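Local coordinates for protein Agap007691-pb (Anopheles gambiae, PDB 5C98) that is a serpin-family protein of unknown function in the malaria mosquito, and may inhibit serine proteases as other members of its family do, at residues Cys166-Leu171 with His308-Ser313; Tyr54-Ala59 with Ser111-Leu116; Val226-Phe231 with Leu357-Met362; Gly92-Ala97 with Asp232-Leu237. All coordinates share one frame; numbering follows the deposited sequence.

Contact 1 of 4, residues Cys166-Leu171 with His308-Ser313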
loop_
_atom_site.group_PDB
_atom_site.type_symbol
_atom_site.label_atom_id
_atom_site.label_comp_id
_atom_site.label_asym_id
_atom_site.label_seq_id
_atom_site.Cartn_x
_atom_site.Cartn_y
_atom_site.Cartn_z
ATOM N N CYS A 166 18.486 11.313 19.748
ATOM C CA CYS A 166 17.624 11.438 18.587
ATOM C C CYS A 166 17.765 10.237 17.648
ATOM O O CYS A 166 18.714 9.448 17.721
ATOM C CB CYS A 166 17.929 12.730 17.845
ATOM S SG CYS A 166 17.549 14.182 18.861
ATOM N N HIS A 167 16.787 10.116 16.757
ATOM C CA HIS A 167 16.773 9.024 15.794
ATOM C C HIS A 167 18.003 9.066 14.899
ATOM O O HIS A 167 18.541 10.133 14.600
ATOM C CB HIS A 167 15.546 9.161 14.905
ATOM C CG HIS A 167 14.260 8.914 15.614
ATOM N ND1 HIS A 167 14.188 8.294 16.842
ATOM C CD2 HIS A 167 12.982 9.171 15.242
ATOM C CE1 HIS A 167 12.918 8.190 17.204
ATOM N NE2 HIS A 167 12.169 8.723 16.256
ATOM N N LYS A 168 18.450 7.872 14.466
ATOM C CA LYS A 168 19.569 7.738 13.537
ATOM C C LYS A 168 19.172 7.268 12.150
ATOM O O LYS A 168 19.930 7.511 11.209
ATOM C CB LYS A 168 20.602 6.740 14.079
ATOM C CG LYS A 168 21.210 7.128 15.427
ATOM C CD LYS A 168 22.223 6.072 15.869
ATOM C CE LYS A 168 22.387 6.030 17.370
ATOM N NZ LYS A 168 23.009 7.265 17.888
ATOM N N LEU A 169 18.014 6.609 12.000
ATOM C CA LEU A 169 17.697 5.867 10.782
ATOM C C LEU A 169 16.190 5.780 10.642
ATOM O O LEU A 169 15.520 5.251 11.537
ATOM C CB LEU A 169 18.258 4.454 10.877
ATOM C CG LEU A 169 17.986 3.533 9.703
ATOM C CD1 LEU A 169 18.764 3.978 8.456
ATOM C CD2 LEU A 169 18.391 2.093 10.058
ATOM N N MET A 170 15.652 6.239 9.508
ATOM C CA MET A 170 14.220 6.174 9.264
ATOM C C MET A 170 13.953 5.820 7.816
ATOM O O MET A 170 14.732 6.166 6.924
ATOM C CB MET A 170 13.546 7.510 9.534
ATOM C CG MET A 170 13.809 8.023 10.947
ATOM S SD MET A 170 12.706 9.371 11.413
ATOM C CE MET A 170 11.216 8.457 11.723
ATOM N N LEU A 171 12.853 5.101 7.601
ATOM C CA LEU A 171 12.500 4.559 6.300
ATOM C C LEU A 171 11.123 5.063 5.898
ATOM O O LEU A 171 10.246 5.229 6.750
ATOM C CB LEU A 171 12.466 3.016 6.355
ATOM C CG LEU A 171 12.131 2.262 5.064
ATOM C CD1 LEU A 171 13.154 2.545 3.960
ATOM C CD2 LEU A 171 12.064 0.780 5.396
ATOM N N HIS A 308 23.473 -3.033 10.950
ATOM C CA HIS A 308 24.813 -2.478 10.773
ATOM C C HIS A 308 24.764 -1.437 9.668
ATOM O O HIS A 308 24.866 -1.747 8.488
ATOM C CB HIS A 308 25.814 -3.571 10.443
ATOM C CG HIS A 308 27.217 -3.081 10.335
ATOM N ND1 HIS A 308 28.170 -3.729 9.585
ATOM C CD2 HIS A 308 27.832 -2.006 10.880
ATOM C CE1 HIS A 308 29.310 -3.071 9.665
ATOM N NE2 HIS A 308 29.132 -2.022 10.445
ATOM N N VAL A 309 24.584 -0.179 10.069
ATOM C CA VAL A 309 24.474 0.937 9.145
ATOM C C VAL A 309 25.686 1.851 9.220
ATOM O O VAL A 309 26.154 2.346 8.192
ATOM C CB VAL A 309 23.198 1.728 9.455
ATOM C CG1 VAL A 309 23.128 3.027 8.644
ATOM C CG2 VAL A 309 21.994 0.843 9.228
ATOM N N PHE A 310 26.189 2.093 10.424
ATOM C CA PHE A 310 27.206 3.108 10.660
ATOM C C PHE A 310 28.596 2.519 10.884
ATOM O O PHE A 310 28.775 1.361 11.268
ATOM C CB PHE A 310 26.779 3.948 11.856
ATOM C CG PHE A 310 25.471 4.649 11.638
ATOM C CD1 PHE A 310 25.402 5.716 10.766
ATOM C CD2 PHE A 310 24.301 4.209 12.233
ATOM C CE1 PHE A 310 24.218 6.351 10.508
ATOM C CE2 PHE A 310 23.114 4.850 11.983
ATOM C CZ PHE A 310 23.072 5.920 11.119
ATOM N N HIS A 311 29.594 3.361 10.634
ATOM C CA HIS A 311 30.979 2.947 10.726
ATOM C C HIS A 311 31.387 2.619 12.160
ATOM O O HIS A 311 31.961 1.553 12.421
ATOM C CB HIS A 311 31.845 4.074 10.176
ATOM C CG HIS A 311 33.303 3.841 10.354
ATOM N ND1 HIS A 311 33.979 2.883 9.639
ATOM C CD2 HIS A 311 34.206 4.403 11.190
ATOM C CE1 HIS A 311 35.250 2.886 10.003
ATOM N NE2 HIS A 311 35.413 3.796 10.946
ATOM N N ASP A 312 31.137 3.531 13.099
ATOM C CA ASP A 312 31.678 3.380 14.450
ATOM C C ASP A 312 30.690 3.835 15.518
ATOM O O ASP A 312 31.067 4.522 16.473
ATOM C CB ASP A 312 32.989 4.152 14.598
ATOM C CG ASP A 312 32.841 5.624 14.248
ATOM O OD1 ASP A 312 31.698 6.122 14.196
ATOM O OD2 ASP A 312 33.879 6.286 14.020
ATOM N N SER A 313 29.415 3.468 15.386
ATOM C CA SER A 313 28.442 3.787 16.418
ATOM C C SER A 313 27.647 2.594 16.939
ATOM O O SER A 313 26.795 2.781 17.812
ATOM C CB SER A 313 27.488 4.889 15.940
ATOM O OG SER A 313 26.645 4.422 14.912
#
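The ring of F310 meets K168 at its edge and carries V309 on one face. CG1 of V309 lies over the centre of that face, while at the rim the carbonyl oxygen of K168 lies in the ring plane, K168 O standing 3.5 Å from F310 CZ. A carbonyl oxygen there faces the slightly positive rim of the aromatic group, not its electron-rich face, a placement that is probably mildly favourable. The side chain of K168 adds to the grip on the same corner. With CG anti to the carbonyl carbon (chi1 -60°), the lysine chain crosses the ring's corner at an angle, K168 CB lying 3.8 Å from F310 CE2, and K168 CD comes within 4.2 Å of that same carbon before the chain bends near its amino end. Beside this, L169 and V309 meet methyl to methyl, L169 CD2 to V309 CG2 at 3.9 Å. The two branches of V309 thus divide the work, one covering the neighbouring ring and the other reaching the strand.

No hydrogen bond joins the two segments, and their backbones stay well apart, L169 CA and V309 CA being 8.5 Å from each other. Two backbone amides find their partner elsewhere: N319 OD1 accepts from both K168 N and L169 N. L169 also packs on V101 and V103 of strand 95-104, and F310 on L107. The arrangement belongs to the serpin fold, where the beginning of a central strand of sheet A, 169-177, is covered by the long connection that leads into its parallel neighbour, 320-328.

Contact 2 of 4, residues Tyr54-Ala59 with Ser111-Leu116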
loop_
_atom_site.group_PDB
_atom_site.type_symbol
_atom_site.label_atom_id
_atom_site.label_comp_id
_atom_site.label_asym_id
_atom_site.label_seq_id
_atom_site.Cartn_x
_atom_site.Cartn_y
_atom_site.Cartn_z
ATOM N N TYR A 54 17.873 -6.308 5.268
ATOM C CA TYR A 54 18.154 -7.692 5.635
ATOM C C TYR A 54 19.622 -8.052 5.576
ATOM O O TYR A 54 20.098 -8.717 6.506
ATOM C CB TYR A 54 17.333 -8.593 4.714
ATOM C CG TYR A 54 17.482 -10.087 4.870
ATOM C CD1 TYR A 54 17.066 -10.722 6.035
ATOM C CD2 TYR A 54 17.919 -10.865 3.817
ATOM C CE1 TYR A 54 17.134 -12.073 6.160
ATOM C CE2 TYR A 54 18.003 -12.223 3.929
ATOM C CZ TYR A 54 17.599 -12.828 5.101
ATOM O OH TYR A 54 17.656 -14.197 5.230
ATOM N N PRO A 55 20.388 -7.646 4.563
ATOM C CA PRO A 55 21.819 -7.993 4.557
ATOM C C PRO A 55 22.612 -7.347 5.682
ATOM O O PRO A 55 23.726 -7.805 5.965
ATOM C CB PRO A 55 22.297 -7.500 3.181
ATOM C CG PRO A 55 21.061 -7.268 2.391
ATOM C CD PRO A 55 20.000 -6.918 3.344
ATOM N N LEU A 56 22.083 -6.303 6.310
ATOM C CA LEU A 56 22.760 -5.564 7.369
ATOM C C LEU A 56 22.342 -6.019 8.746
ATOM O O LEU A 56 22.829 -5.496 9.745
ATOM C CB LEU A 56 22.431 -4.070 7.228
ATOM C CG LEU A 56 22.708 -3.522 5.825
ATOM C CD1 LEU A 56 22.709 -2.021 5.823
ATOM C CD2 LEU A 56 24.028 -4.034 5.277
ATOM N N ALA A 57 21.445 -6.986 8.823
ATOM C CA ALA A 57 20.763 -7.316 10.056
ATOM C C ALA A 57 21.454 -8.467 10.759
ATOM O O ALA A 57 21.980 -9.384 10.126
ATOM C CB ALA A 57 19.311 -7.707 9.746
ATOM N N GLY A 58 21.417 -8.433 12.093
ATOM C CA GLY A 58 21.910 -9.525 12.896
ATOM C C GLY A 58 20.931 -10.683 12.907
ATOM O O GLY A 58 19.895 -10.675 12.245
ATOM N N ALA A 59 21.273 -11.695 13.698
ATOM C CA ALA A 59 20.543 -12.955 13.647
ATOM C C ALA A 59 19.073 -12.786 13.996
ATOM O O ALA A 59 18.209 -13.418 13.371
ATOM C CB ALA A 59 21.179 -13.930 14.621
ATOM N N SER A 111 30.803 0.895 5.019
ATOM C CA SER A 111 31.069 0.714 3.594
ATOM C C SER A 111 30.083 -0.230 2.922
ATOM O O SER A 111 29.767 -0.047 1.742
ATOM C CB SER A 111 32.510 0.252 3.389
ATOM O OG SER A 111 32.752 -0.918 4.152
ATOM N N GLU A 112 29.593 -1.251 3.629
ATOM C CA GLU A 112 28.634 -2.151 2.999
ATOM C C GLU A 112 27.267 -1.494 2.872
ATOM O O GLU A 112 26.556 -1.717 1.884
ATOM C CB GLU A 112 28.560 -3.476 3.757
ATOM C CG GLU A 112 29.743 -4.387 3.422
ATOM C CD GLU A 112 29.615 -4.992 2.029
ATOM O OE1 GLU A 112 28.753 -5.899 1.883
ATOM O OE2 GLU A 112 30.344 -4.549 1.112
ATOM N N PHE A 113 26.865 -0.688 3.862
ATOM C CA PHE A 113 25.631 0.069 3.724
ATOM C C PHE A 113 25.709 0.991 2.513
ATOM O O PHE A 113 24.757 1.086 1.734
ATOM C CB PHE A 113 25.381 0.887 4.984
ATOM C CG PHE A 113 24.164 1.768 4.889
ATOM C CD1 PHE A 113 22.904 1.278 5.158
ATOM C CD2 PHE A 113 24.274 3.073 4.489
ATOM C CE1 PHE A 113 21.778 2.070 5.039
ATOM C CE2 PHE A 113 23.145 3.875 4.388
ATOM C CZ PHE A 113 21.899 3.364 4.662
ATOM N N GLU A 114 26.828 1.685 2.349
ATOM C CA GLU A 114 26.985 2.564 1.195
ATOM C C GLU A 114 26.892 1.780 -0.103
ATOM O O GLU A 114 26.216 2.196 -1.050
ATOM C CB GLU A 114 28.336 3.266 1.274
ATOM C CG GLU A 114 28.446 4.318 2.365
ATOM C CD GLU A 114 29.858 4.892 2.479
ATOM O OE1 GLU A 114 30.839 4.190 2.117
ATOM O OE2 GLU A 114 29.981 6.056 2.920
ATOM N N ARG A 115 27.581 0.640 -0.182
ATOM C CA ARG A 115 27.535 -0.154 -1.405
ATOM C C ARG A 115 26.097 -0.547 -1.726
ATOM O O ARG A 115 25.635 -0.397 -2.863
ATOM C CB ARG A 115 28.411 -1.406 -1.261
ATOM C CG ARG A 115 28.421 -2.279 -2.529
ATOM C CD ARG A 115 29.214 -3.583 -2.368
ATOM N NE ARG A 115 28.652 -4.469 -1.342
ATOM C CZ ARG A 115 27.677 -5.361 -1.538
ATOM N NH1 ARG A 115 27.143 -5.515 -2.740
ATOM N NH2 ARG A 115 27.251 -6.125 -0.535
ATOM N N LEU A 116 25.371 -1.042 -0.728
ATOM C CA LEU A 116 24.035 -1.553 -0.972
ATOM C C LEU A 116 23.049 -0.420 -1.251
ATOM O O LEU A 116 22.249 -0.503 -2.190
ATOM C CB LEU A 116 23.575 -2.401 0.215
ATOM C CG LEU A 116 24.246 -3.752 0.334
ATOM C CD1 LEU A 116 23.874 -4.359 1.672
ATOM C CD2 LEU A 116 23.821 -4.646 -0.812
#
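L56 reaches across to F113 and L116 in the helical part of the serpin fold, where the short 3-10 segment 54-56 after helix 43-51 packs against the start of helix 111-119. The CB of L56 is directed at the helix without yet touching it, and from there the side chain leads into the interface. Its CG, anti to the carbonyl carbon (chi1 -53°), is still 4.4 Å from L116 CD1. The fork then places one methyl on each partner. L56 CD1 goes to the edge of the F113 ring, in the ring plane, and packs tightly there at 3.4 Å from F113 CD1; the same methyl is 4.0 Å from F113 CB, so it fills the angle between the ring and its stem. L56 CD2 meets L116 CD1 at 3.6 Å, the two leucines sliding past each other in opposite directions.

That leucine methyl serves twice, because P55 CB also lies 3.8 Å from L116 CD1. I79 of helix 75-89 touches both P55 and L116 and closes this apolar cluster, while the F113 ring stacks with F117 one turn further along its own helix. Nothing polar crosses between the segments. On the outer side of the helix, R115 grips E112 side-on, with one nitrogen to each carboxylate oxygen: R115 NH2 to E112 OE1 at 2.9 Å on the syn side, and R115 NE to E112 OE2 at 3.0 Å from above the carboxylate plane. The guanidinium, held this way, rests one face on L116 CG, 3.9 Å below its plane and offset toward the rim.

Contact 3 of 4, residues Val226-Phe231 with Leu357-Met362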
loop_
_atom_site.group_PDB
_atom_site.type_symbol
_atom_site.label_atom_id
_atom_site.label_comp_id
_atom_site.label_asym_id
_atom_site.label_seq_id
_atom_site.Cartn_x
_atom_site.Cartn_y
_atom_site.Cartn_z
ATOM N N VAL A 226 -18.574 -8.973 -6.231
ATOM C CA VAL A 226 -17.212 -8.685 -6.668
ATOM C C VAL A 226 -17.238 -8.206 -8.104
ATOM O O VAL A 226 -17.881 -8.826 -8.953
ATOM C CB VAL A 226 -16.347 -9.948 -6.587
ATOM C CG1 VAL A 226 -14.920 -9.639 -6.898
ATOM C CG2 VAL A 226 -16.482 -10.589 -5.215
ATOM N N VAL A 227 -16.519 -7.134 -8.388
ATOM C CA VAL A 227 -16.188 -6.767 -9.755
ATOM C C VAL A 227 -14.689 -6.514 -9.825
ATOM O O VAL A 227 -14.085 -6.010 -8.877
ATOM C CB VAL A 227 -16.950 -5.517 -10.257
ATOM C CG1 VAL A 227 -18.445 -5.785 -10.432
ATOM C CG2 VAL A 227 -16.675 -4.301 -9.368
ATOM N N ASP A 228 -14.079 -6.876 -10.932
ATOM C CA ASP A 228 -12.661 -6.583 -11.163
ATOM C C ASP A 228 -12.605 -5.497 -12.230
ATOM O O ASP A 228 -12.952 -5.740 -13.390
ATOM C CB ASP A 228 -11.901 -7.841 -11.582
ATOM C CG ASP A 228 -10.442 -7.823 -11.154
ATOM O OD1 ASP A 228 -9.922 -6.738 -10.778
ATOM O OD2 ASP A 228 -9.813 -8.904 -11.197
ATOM N N MET A 229 -12.218 -4.288 -11.815
ATOM C CA MET A 229 -12.277 -3.089 -12.635
ATOM C C MET A 229 -10.887 -2.802 -13.180
ATOM O O MET A 229 -10.014 -2.349 -12.422
ATOM C CB MET A 229 -12.753 -1.913 -11.793
ATOM C CG MET A 229 -14.216 -2.062 -11.394
ATOM S SD MET A 229 -14.808 -0.658 -10.468
ATOM C CE MET A 229 -14.625 0.670 -11.653
ATOM N N PRO A 230 -10.619 -3.046 -14.448
ATOM C CA PRO A 230 -9.247 -2.892 -14.932
ATOM C C PRO A 230 -8.828 -1.445 -15.098
ATOM O O PRO A 230 -9.614 -0.566 -15.439
ATOM C CB PRO A 230 -9.271 -3.575 -16.308
ATOM C CG PRO A 230 -10.685 -3.491 -16.745
ATOM C CD PRO A 230 -11.533 -3.545 -15.489
ATOM N N PHE A 231 -7.539 -1.224 -14.909
ATOM C CA PHE A 231 -6.886 -0.001 -15.345
ATOM C C PHE A 231 -6.396 -0.141 -16.780
ATOM O O PHE A 231 -6.455 -1.211 -17.389
ATOM C CB PHE A 231 -5.736 0.316 -14.384
ATOM C CG PHE A 231 -6.185 0.537 -12.953
ATOM C CD1 PHE A 231 -6.748 1.760 -12.581
ATOM C CD2 PHE A 231 -6.071 -0.456 -11.992
ATOM C CE1 PHE A 231 -7.170 1.977 -11.279
ATOM C CE2 PHE A 231 -6.472 -0.229 -10.703
ATOM C CZ PHE A 231 -7.031 0.985 -10.348
ATOM N N LEU A 357 -8.713 -4.095 -3.786
ATOM C CA LEU A 357 -7.394 -4.714 -3.913
ATOM C C LEU A 357 -6.856 -4.375 -5.289
ATOM O O LEU A 357 -7.507 -4.673 -6.298
ATOM C CB LEU A 357 -7.448 -6.239 -3.754
ATOM C CG LEU A 357 -8.038 -6.705 -2.430
ATOM C CD1 LEU A 357 -9.556 -6.901 -2.564
ATOM C CD2 LEU A 357 -7.395 -7.969 -2.020
ATOM N N ILE A 358 -5.686 -3.743 -5.342
ATOM C CA ILE A 358 -5.036 -3.449 -6.607
ATOM C C ILE A 358 -4.086 -4.593 -6.897
ATOM O O ILE A 358 -3.177 -4.867 -6.100
ATOM C CB ILE A 358 -4.248 -2.128 -6.543
ATOM C CG1 ILE A 358 -5.138 -1.002 -6.011
ATOM C CG2 ILE A 358 -3.603 -1.803 -7.898
ATOM C CD1 ILE A 358 -6.359 -0.705 -6.907
ATOM N N ARG A 359 -4.295 -5.262 -8.032
ATOM C CA ARG A 359 -3.568 -6.476 -8.357
ATOM C C ARG A 359 -2.901 -6.367 -9.720
ATOM O O ARG A 359 -3.368 -5.658 -10.613
ATOM C CB ARG A 359 -4.461 -7.717 -8.341
ATOM C CG ARG A 359 -5.230 -7.920 -7.063
ATOM C CD ARG A 359 -5.956 -9.263 -6.997
ATOM N NE ARG A 359 -6.927 -9.427 -8.068
ATOM C CZ ARG A 359 -7.458 -10.600 -8.425
ATOM N NH1 ARG A 359 -7.074 -11.719 -7.814
ATOM N NH2 ARG A 359 -8.356 -10.659 -9.405
ATOM N N ARG A 360 -1.754 -7.017 -9.853
ATOM C CA ARG A 360 -1.144 -7.242 -11.154
ATOM C C ARG A 360 -1.950 -8.347 -11.834
ATOM O O ARG A 360 -2.128 -9.427 -11.256
ATOM C CB ARG A 360 0.326 -7.625 -10.946
ATOM C CG ARG A 360 1.133 -7.772 -12.216
ATOM C CD ARG A 360 2.531 -8.304 -11.944
ATOM N NE ARG A 360 3.267 -8.376 -13.206
ATOM C CZ ARG A 360 4.280 -9.198 -13.461
ATOM N NH1 ARG A 360 4.713 -10.049 -12.540
ATOM N NH2 ARG A 360 4.864 -9.165 -14.652
ATOM N N THR A 361 -2.523 -8.056 -13.005
ATOM C CA THR A 361 -3.464 -9.004 -13.606
ATOM C C THR A 361 -2.787 -10.330 -13.968
ATOM O O THR A 361 -3.422 -11.391 -13.884
ATOM C CB THR A 361 -4.182 -8.394 -14.821
ATOM O OG1 THR A 361 -3.261 -8.076 -15.874
ATOM C CG2 THR A 361 -4.917 -7.131 -14.434
ATOM N N MET A 362 -1.505 -10.294 -14.323
ATOM C CA MET A 362 -0.830 -11.484 -14.838
ATOM C C MET A 362 -0.741 -12.587 -13.790
ATOM O O MET A 362 -0.938 -13.767 -14.108
ATOM C CB MET A 362 0.566 -11.101 -15.324
ATOM C CG MET A 362 1.373 -12.254 -15.897
ATOM S SD MET A 362 1.092 -12.464 -17.665
ATOM C CE MET A 362 2.164 -11.192 -18.330
HETATM O O HOH W 1 -7.653 -7.108 -9.484
#
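D228 and R359 form the tight polar centre of this contact, joined by a salt bridge in which R359 NH2 donates to D228 OD2 over 2.9 Å. The arginine chain, extended at chi2, bends at chi3 (-60°), which carries its guanidinium over to D228. The carboxylate oxygen lies in the guanidinium plane, but the nitrogen stands 34° out of the carboxylate plane on the syn side, and the bond is somewhat bent. Further bonds hold both groups: D228 OD1 is hydrogen-bonded to S238 OG, and R359 NH2 has a second salt bridge to D266. The two carboxylates probably balance the buried charge of R359.

Beside the direct bond a water completes the link: it donates to D228 OD1 at 2.6 Å and accepts from R359 NE at 2.8 Å. Apolar packing resumes at F231, where I358 CD1 lies at the ring edge, near its plane, 3.8 Å from F231 CE2. The solvent side begins just beyond, at the strand end: T361 and M362 are exposed and make no close contact with 226-231.

The strands do not pair directly, D228 CA and L357 CA being 9.2 Å apart. Strand 237-244 runs antiparallel to both and lies between them, so the side chains bridge alternate strands, an arrangement belonging to sheet B of the serpin fold.

Contact 4 of 4, residues Gly92-Ala97 with Asp232-Leu237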
loop_
_atom_site.group_PDB
_atom_site.type_symbol
_atom_site.label_atom_id
_atom_site.label_comp_id
_atom_site.label_asym_id
_atom_site.label_seq_id
_atom_site.Cartn_x
_atom_site.Cartn_y
_atom_site.Cartn_z
ATOM N N GLY A 92 6.891 3.445 -13.745
ATOM C CA GLY A 92 6.756 4.757 -14.340
ATOM C C GLY A 92 5.438 5.459 -14.128
ATOM O O GLY A 92 5.075 5.853 -13.017
ATOM N N GLN A 93 4.709 5.630 -15.216
ATOM C CA GLN A 93 3.487 6.415 -15.235
ATOM C C GLN A 93 2.310 5.682 -14.612
ATOM O O GLN A 93 1.272 6.307 -14.369
ATOM C CB GLN A 93 3.117 6.776 -16.677
ATOM C CG GLN A 93 2.590 5.590 -17.471
ATOM C CD GLN A 93 2.478 5.852 -18.956
ATOM O OE1 GLN A 93 3.481 5.875 -19.676
ATOM N NE2 GLN A 93 1.251 6.040 -19.427
ATOM N N HIS A 94 2.437 4.385 -14.353
ATOM C CA HIS A 94 1.299 3.581 -13.957
ATOM C C HIS A 94 1.181 3.389 -12.449
ATOM O O HIS A 94 0.076 3.463 -11.878
ATOM C CB HIS A 94 1.385 2.202 -14.618
ATOM C CG HIS A 94 1.571 2.246 -16.097
ATOM N ND1 HIS A 94 0.622 2.758 -16.954
ATOM C CD2 HIS A 94 2.598 1.832 -16.872
ATOM C CE1 HIS A 94 1.061 2.663 -18.196
ATOM N NE2 HIS A 94 2.256 2.103 -18.174
ATOM N N LEU A 95 2.297 3.120 -11.793
ATOM C CA LEU A 95 2.334 2.853 -10.368
ATOM C C LEU A 95 3.730 3.241 -9.934
ATOM O O LEU A 95 4.720 2.778 -10.519
ATOM C CB LEU A 95 2.071 1.372 -10.083
ATOM C CG LEU A 95 1.993 0.984 -8.599
ATOM C CD1 LEU A 95 1.137 -0.269 -8.437
ATOM C CD2 LEU A 95 3.346 0.791 -7.960
ATOM N N LYS A 96 3.810 4.121 -8.941
ATOM C CA LYS A 96 5.089 4.535 -8.388
ATOM C C LYS A 96 5.238 3.936 -7.006
ATOM O O LYS A 96 4.366 4.117 -6.161
ATOM C CB LYS A 96 5.166 6.052 -8.343
ATOM C CG LYS A 96 5.284 6.669 -9.739
ATOM C CD LYS A 96 5.463 8.198 -9.671
ATOM C CE LYS A 96 5.371 8.832 -11.045
ATOM N NZ LYS A 96 6.273 8.169 -12.013
ATOM N N ALA A 97 6.313 3.185 -6.797
ATOM C CA ALA A 97 6.634 2.569 -5.510
ATOM C C ALA A 97 8.067 2.974 -5.208
ATOM O O ALA A 97 9.009 2.436 -5.804
ATOM C CB ALA A 97 6.488 1.060 -5.564
ATOM N N ASP A 232 -5.937 0.985 -17.332
ATOM C CA ASP A 232 -5.414 1.047 -18.690
ATOM C C ASP A 232 -4.527 -0.150 -18.991
ATOM O O ASP A 232 -3.709 -0.557 -18.168
ATOM C CB ASP A 232 -4.598 2.335 -18.840
ATOM C CG ASP A 232 -4.100 2.548 -20.257
ATOM O OD1 ASP A 232 -3.103 1.897 -20.641
ATOM O OD2 ASP A 232 -4.709 3.362 -20.984
ATOM N N ALA A 233 -4.691 -0.704 -20.194
ATOM C CA ALA A 233 -4.060 -1.972 -20.548
ATOM C C ALA A 233 -2.555 -1.946 -20.314
ATOM O O ALA A 233 -1.970 -2.943 -19.879
ATOM C CB ALA A 233 -4.344 -2.270 -22.021
ATOM N N ALA A 234 -1.910 -0.807 -20.578
ATOM C CA ALA A 234 -0.458 -0.741 -20.468
ATOM C C ALA A 234 0.025 -0.925 -19.030
ATOM O O ALA A 234 1.200 -1.265 -18.829
ATOM C CB ALA A 234 0.051 0.586 -21.030
ATOM N N SER A 235 -0.838 -0.707 -18.045
ATOM C CA SER A 235 -0.442 -0.858 -16.649
ATOM C C SER A 235 -0.391 -2.301 -16.189
ATOM O O SER A 235 0.309 -2.609 -15.212
ATOM C CB SER A 235 -1.424 -0.126 -15.756
ATOM O OG SER A 235 -2.676 -0.805 -15.619
ATOM N N GLY A 236 -1.160 -3.181 -16.819
ATOM C CA GLY A 236 -1.277 -4.535 -16.311
ATOM C C GLY A 236 -1.905 -4.660 -14.948
ATOM O O GLY A 236 -1.704 -5.686 -14.295
ATOM N N LEU A 237 -2.669 -3.663 -14.500
ATOM C CA LEU A 237 -3.257 -3.648 -13.166
ATOM C C LEU A 237 -4.775 -3.657 -13.221
ATOM O O LEU A 237 -5.382 -3.243 -14.209
ATOM C CB LEU A 237 -2.845 -2.395 -12.399
ATOM C CG LEU A 237 -1.347 -2.160 -12.295
ATOM C CD1 LEU A 237 -1.099 -0.888 -11.488
ATOM C CD2 LEU A 237 -0.591 -3.314 -11.663
#
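With CG anti to the carbonyl carbon (chi1 -52°), H94 lays one ring face against the turn 234-235, and this ring-to-backbone packing is the main interaction. S235 CA forms a CH-pi contact, 3.8 Å from the centroid of the H94 ring and 16° off its normal. A234 O sits above the same face toward the rim, and A234 CB approaches H94 CE1 at 3.7 Å. On the opposite face lies Q93 CG, so the imidazole is sandwiched.

Purely apolar contact is confined to the leucines: L95 CD1 meets L237 CD1 at 3.8 Å, the side chains crossing at about a right angle, and L367 of strand 366-372 touches both.

Hydrogen bonds act within the turn and not across the contact. D232 OD1 accepts from A234 N at 3.0 Å, an Asx turn, and S235 OG accepts from L237 N at 3.1 Å, an ST turn. S235 OG also donates to D232 O, in the carbonyl plane, at 2.8 Å, which fixes the hydroxyl.

A prearranged turn thus offers its surface to the ring, whose rotation is probably fixed in part by the hydrogen bond between H94 ND1 and T179 OG1; D232 OD1, 5.3 Å from H94 ND1, might slightly favour a protonated imidazole.

How the contacts relate
The contacts form two pairs, 1 and 2 centred about 26 and 25 Å from the chain's centre, 3 and 4 about 15 Å. Contacts 1 and 2, centres 12 Å apart, touch through the 308-313 loop: H308 N probably donates to L56 O at 2.8 Å, and V309 O packs on F113 CB. Contacts 3 and 4 are equally close: F231 N probably hydrogen-bonds to L237 O at 3.0 Å and T361 N to G236 O, as 226-231 runs on into 232-237. Contacts 1 and 4 have centres 34 Å apart, yet are connected through neighbouring strands 169-177 and 95-104 of sheet A. None includes the reactive-centre loop, which follows strand 320-328 in serpins and probably contains unmodelled residues 335-343.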